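Local atomic coordinates of Na-translocating NADH-quinone reductase subunit C NqrC (PDB entry 4XHF), a protein that binds flavin mononucleotide through an FMN-binding domain, as subunit C of a multisubunit membrane-bound complex. Residues 66-75 / 113-123. Sequence-based numbering, arbitrary orientation.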
loop_
_atom_site.group_PDB
_atom_site.type_symbol
_atom_site.label_atom_id
_atom_site.label_comp_id
_atom_site.label_asym_id
_atom_site.label_seq_id
_atom_site.Cartn_x
_atom_site.Cartn_y
_atom_site.Cartn_z
ATOM N N SER A 66 -15.090 0.903 11.108
ATOM C CA SER A 66 -14.125 -0.192 11.153
ATOM C C SER A 66 -12.690 0.213 10.817
ATOM O O SER A 66 -11.793 -0.629 10.854
ATOM C CB SER A 66 -14.569 -1.303 10.197
ATOM O OG SER A 66 -15.810 -1.853 10.605
ATOM N N VAL A 67 -12.470 1.487 10.496
ATOM C CA VAL A 67 -11.140 1.946 10.100
ATOM C C VAL A 67 -10.705 3.165 10.907
ATOM O O VAL A 67 -11.492 4.082 11.148
ATOM C CB VAL A 67 -11.078 2.285 8.590
ATOM C CG1 VAL A 67 -9.661 2.661 8.180
ATOM C CG2 VAL A 67 -11.555 1.106 7.755
ATOM N N LYS A 68 -9.440 3.148 11.323
ATOM C CA LYS A 68 -8.824 4.254 12.044
ATOM C C LYS A 68 -7.652 4.810 11.242
ATOM O O LYS A 68 -6.570 4.223 11.241
ATOM C CB LYS A 68 -8.347 3.797 13.423
ATOM C CG LYS A 68 -7.673 4.883 14.242
ATOM C CD LYS A 68 -7.482 4.447 15.691
ATOM C CE LYS A 68 -6.050 4.652 16.153
ATOM N NZ LYS A 68 -5.761 4.023 17.476
ATOM N N PRO A 69 -7.864 5.935 10.539
ATOM C CA PRO A 69 -6.754 6.548 9.805
ATOM C C PRO A 69 -5.694 7.107 10.745
ATOM O O PRO A 69 -6.028 7.659 11.793
ATOM C CB PRO A 69 -7.429 7.672 9.007
ATOM C CG PRO A 69 -8.880 7.330 8.991
ATOM C CD PRO A 69 -9.136 6.629 10.284
ATOM N N LEU A 70 -4.430 6.955 10.364
ATOM C CA LEU A 70 -3.315 7.414 11.178
ATOM C C LEU A 70 -2.243 8.057 10.322
ATOM O O LEU A 70 -1.914 7.558 9.250
ATOM C CB LEU A 70 -2.698 6.253 11.956
ATOM C CG LEU A 70 -3.545 5.606 13.047
ATOM C CD1 LEU A 70 -2.886 4.326 13.516
ATOM C CD2 LEU A 70 -3.726 6.565 14.203
ATOM N N LEU A 71 -1.707 9.171 10.806
ATOM C CA LEU A 71 -0.512 9.761 10.227
ATOM C C LEU A 71 0.652 9.387 11.133
ATOM O O LEU A 71 0.653 9.727 12.314
ATOM C CB LEU A 71 -0.652 11.279 10.099
ATOM C CG LEU A 71 0.466 12.008 9.349
ATOM C CD1 LEU A 71 0.503 11.592 7.881
ATOM C CD2 LEU A 71 0.308 13.518 9.486
ATOM N N ILE A 72 1.629 8.672 10.585
ATOM C CA ILE A 72 2.743 8.176 11.381
ATOM C C ILE A 72 4.071 8.692 10.849
ATOM O O ILE A 72 4.240 8.889 9.646
ATOM C CB ILE A 72 2.770 6.626 11.417
ATOM C CG1 ILE A 72 2.943 6.043 10.012
ATOM C CG2 ILE A 72 1.498 6.093 12.059
ATOM C CD1 ILE A 72 4.359 5.614 9.698
ATOM N N ASN A 73 5.004 8.922 11.766
ATOM C CA ASN A 73 6.363 9.290 11.410
ATOM C C ASN A 73 7.142 8.051 10.989
ATOM O O ASN A 73 7.333 7.130 11.781
ATOM C CB ASN A 73 7.052 9.978 12.587
ATOM C CG ASN A 73 8.408 10.535 12.223
ATOM O OD1 ASN A 73 9.399 9.810 12.172
ATOM N ND2 ASN A 73 8.461 11.837 11.971
ATOM N N LEU A 74 7.585 8.033 9.738
ATOM C CA LEU A 74 8.223 6.852 9.172
ATOM C C LEU A 74 9.530 6.486 9.872
ATOM O O LEU A 74 9.837 5.306 10.039
ATOM C CB LEU A 74 8.477 7.066 7.678
ATOM C CG LEU A 74 7.237 6.958 6.786
ATOM C CD1 LEU A 74 7.512 7.536 5.409
ATOM C CD2 LEU A 74 6.782 5.512 6.673
ATOM N N ASP A 75 10.294 7.492 10.286
ATOM C CA ASP A 75 11.583 7.252 10.926
ATOM C C ASP A 75 11.436 6.689 12.337
ATOM O O ASP A 75 12.180 5.788 12.730
ATOM C CB ASP A 75 12.400 8.545 10.973
ATOM C CG ASP A 75 12.891 8.977 9.603
ATOM O OD1 ASP A 75 13.248 8.100 8.788
ATOM O OD2 ASP A 75 12.921 10.199 9.340
ATOM N N ARG A 113 11.256 11.242 -0.295
ATOM C CA ARG A 113 10.294 10.547 0.553
ATOM C C ARG A 113 9.744 11.471 1.634
ATOM O O ARG A 113 10.500 12.169 2.304
ATOM C CB ARG A 113 10.944 9.323 1.201
ATOM C CG ARG A 113 9.956 8.350 1.824
ATOM C CD ARG A 113 10.559 7.634 3.021
ATOM N NE ARG A 113 10.796 8.548 4.134
ATOM C CZ ARG A 113 11.404 8.214 5.268
ATOM N NH1 ARG A 113 11.849 6.978 5.456
ATOM N NH2 ARG A 113 11.570 9.123 6.219
ATOM N N ALA A 114 8.426 11.466 1.802
ATOM C CA ALA A 114 7.791 12.227 2.868
ATOM C C ALA A 114 8.253 11.710 4.224
ATOM O O ALA A 114 8.632 10.548 4.355
ATOM C CB ALA A 114 6.279 12.143 2.757
ATOM N N ASN A 115 8.222 12.574 5.231
ATOM C CA ASN A 115 8.591 12.172 6.582
ATOM C C ASN A 115 7.477 11.363 7.232
ATOM O O ASN A 115 7.741 10.436 7.999
ATOM C CB ASN A 115 8.920 13.395 7.439
ATOM C CG ASN A 115 10.177 14.107 6.981
ATOM O OD1 ASN A 115 11.049 13.510 6.349
ATOM N ND2 ASN A 115 10.280 15.390 7.304
ATOM N N ASP A 116 6.236 11.721 6.911
ATOM C CA ASP A 116 5.060 11.055 7.464
ATOM C C ASP A 116 4.276 10.317 6.387
ATOM O O ASP A 116 4.200 10.766 5.243
ATOM C CB ASP A 116 4.137 12.064 8.155
ATOM C CG ASP A 116 4.813 12.797 9.297
ATOM O OD1 ASP A 116 5.836 12.296 9.809
ATOM O OD2 ASP A 116 4.316 13.873 9.686
ATOM N N ALA A 117 3.688 9.188 6.769
ATOM C CA ALA A 117 2.822 8.421 5.883
ATOM C C ALA A 117 1.457 8.222 6.530
ATOM O O ALA A 117 1.353 8.092 7.750
ATOM C CB ALA A 117 3.455 7.083 5.555
ATOM N N ARG A 118 0.413 8.213 5.709
ATOM C CA ARG A 118 -0.932 7.928 6.188
ATOM C C ARG A 118 -1.197 6.436 6.099
ATOM O O ARG A 118 -1.073 5.848 5.029
ATOM C CB ARG A 118 -1.976 8.699 5.385
ATOM C CG ARG A 118 -3.413 8.343 5.739
ATOM C CD ARG A 118 -4.387 9.159 4.915
ATOM N NE ARG A 118 -4.149 8.999 3.485
ATOM C CZ ARG A 118 -4.635 9.804 2.547
ATOM N NH1 ARG A 118 -5.393 10.839 2.881
ATOM N NH2 ARG A 118 -4.360 9.576 1.270
ATOM N N VAL A 119 -1.563 5.837 7.226
ATOM C CA VAL A 119 -1.851 4.410 7.285
ATOM C C VAL A 119 -3.232 4.195 7.886
ATOM O O VAL A 119 -3.812 5.111 8.467
ATOM C CB VAL A 119 -0.792 3.648 8.111
ATOM C CG1 VAL A 119 0.579 3.801 7.482
ATOM C CG2 VAL A 119 -0.766 4.139 9.551
ATOM N N PHE A 120 -3.752 2.980 7.737
ATOM C CA PHE A 120 -5.095 2.651 8.200
ATOM C C PHE A 120 -5.122 1.335 8.965
ATOM O O PHE A 120 -4.736 0.298 8.435
ATOM C CB PHE A 120 -6.059 2.566 7.017
ATOM C CG PHE A 120 -6.060 3.783 6.144
ATOM C CD1 PHE A 120 -5.167 3.898 5.092
ATOM C CD2 PHE A 120 -6.962 4.806 6.367
ATOM C CE1 PHE A 120 -5.170 5.017 4.284
ATOM C CE2 PHE A 120 -6.971 5.928 5.565
ATOM C CZ PHE A 120 -6.074 6.033 4.521
ATOM N N LYS A 121 -5.578 1.386 10.214
ATOM C CA LYS A 121 -5.846 0.176 10.981
ATOM C C LYS A 121 -7.277 -0.264 10.707
ATOM O O LYS A 121 -8.198 0.544 10.797
ATOM C CB LYS A 121 -5.638 0.410 12.478
ATOM C CG LYS A 121 -4.186 0.577 12.897
ATOM C CD LYS A 121 -4.072 0.796 14.398
ATOM C CE LYS A 121 -2.632 0.989 14.832
ATOM N NZ LYS A 121 -2.527 1.227 16.297
ATOM N N VAL A 122 -7.455 -1.538 10.370
ATOM C CA VAL A 122 -8.772 -2.072 10.030
ATOM C C VAL A 122 -9.196 -3.133 11.041
ATOM O O VAL A 122 -8.426 -4.038 11.362
ATOM C CB VAL A 122 -8.783 -2.677 8.614
ATOM C CG1 VAL A 122 -10.200 -3.061 8.208
ATOM C CG2 VAL A 122 -8.184 -1.694 7.612
ATOM N N PHE A 123 -10.427 -3.013 11.533
ATOM C CA PHE A 123 -10.959 -3.915 12.551
ATOM C C PHE A 123 -12.176 -4.677 12.033
ATOM O O PHE A 123 -12.983 -4.133 11.280
ATOM C CB PHE A 123 -11.335 -3.128 13.810
ATOM C CG PHE A 123 -10.207 -2.314 14.378
ATOM C CD1 PHE A 123 -9.351 -2.855 15.321
ATOM C CD2 PHE A 123 -10.004 -1.007 13.968
ATOM C CE1 PHE A 123 -8.313 -2.109 15.844
ATOM C CE2 PHE A 123 -8.968 -0.258 14.488
ATOM C CZ PHE A 123 -8.122 -0.810 15.426
HETATM O O HOH W 1 -15.133 -5.054 9.392
HETATM O O HOH W 2 7.133 14.489 10.603
#
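K68, L70 and I72 exchange paired backbone hydrogen bonds with K121, V119 and A117, an antiparallel ladder whose alternation sorts side chains onto two faces. F123 N to S66 O and L74 N to N115 O add one bond at either end. The K121 N to K68 O bond is longer, 3.2 Å, its donor 40° out of the carbonyl plane.

Apolar contacts follow the alternation. On one face P69 CB lies 3.9 Å from F120 CE2, and V67 CG1 meets F120 CB. On the other, the I72 side chain lies roughly perpendicular to that of V119, while L74 CD2 rests 3.8 Å from A117 CB. K121, its CG anti to the carbonyl carbon (chi1 -71°) and its chain extended beyond, runs past L70, with K121 CE 3.6 Å from L70 CD1.

Beyond the ladder, R113 NH2 forms a salt bridge with D75 OD1 at 3.2 Å; OD1 lies nearly in the guanidinium plane, but NH2 approaches from above the carboxylate plane. L74 CD1 lies over one guanidinium face. R113 NH1 bonds to E238 O.

Helix 29-48 packs against V67, R118 and F120; helix 241-249 touches I72, V119 and K121 on the other face, and strand 129-139 continues the sheet beyond 113-123.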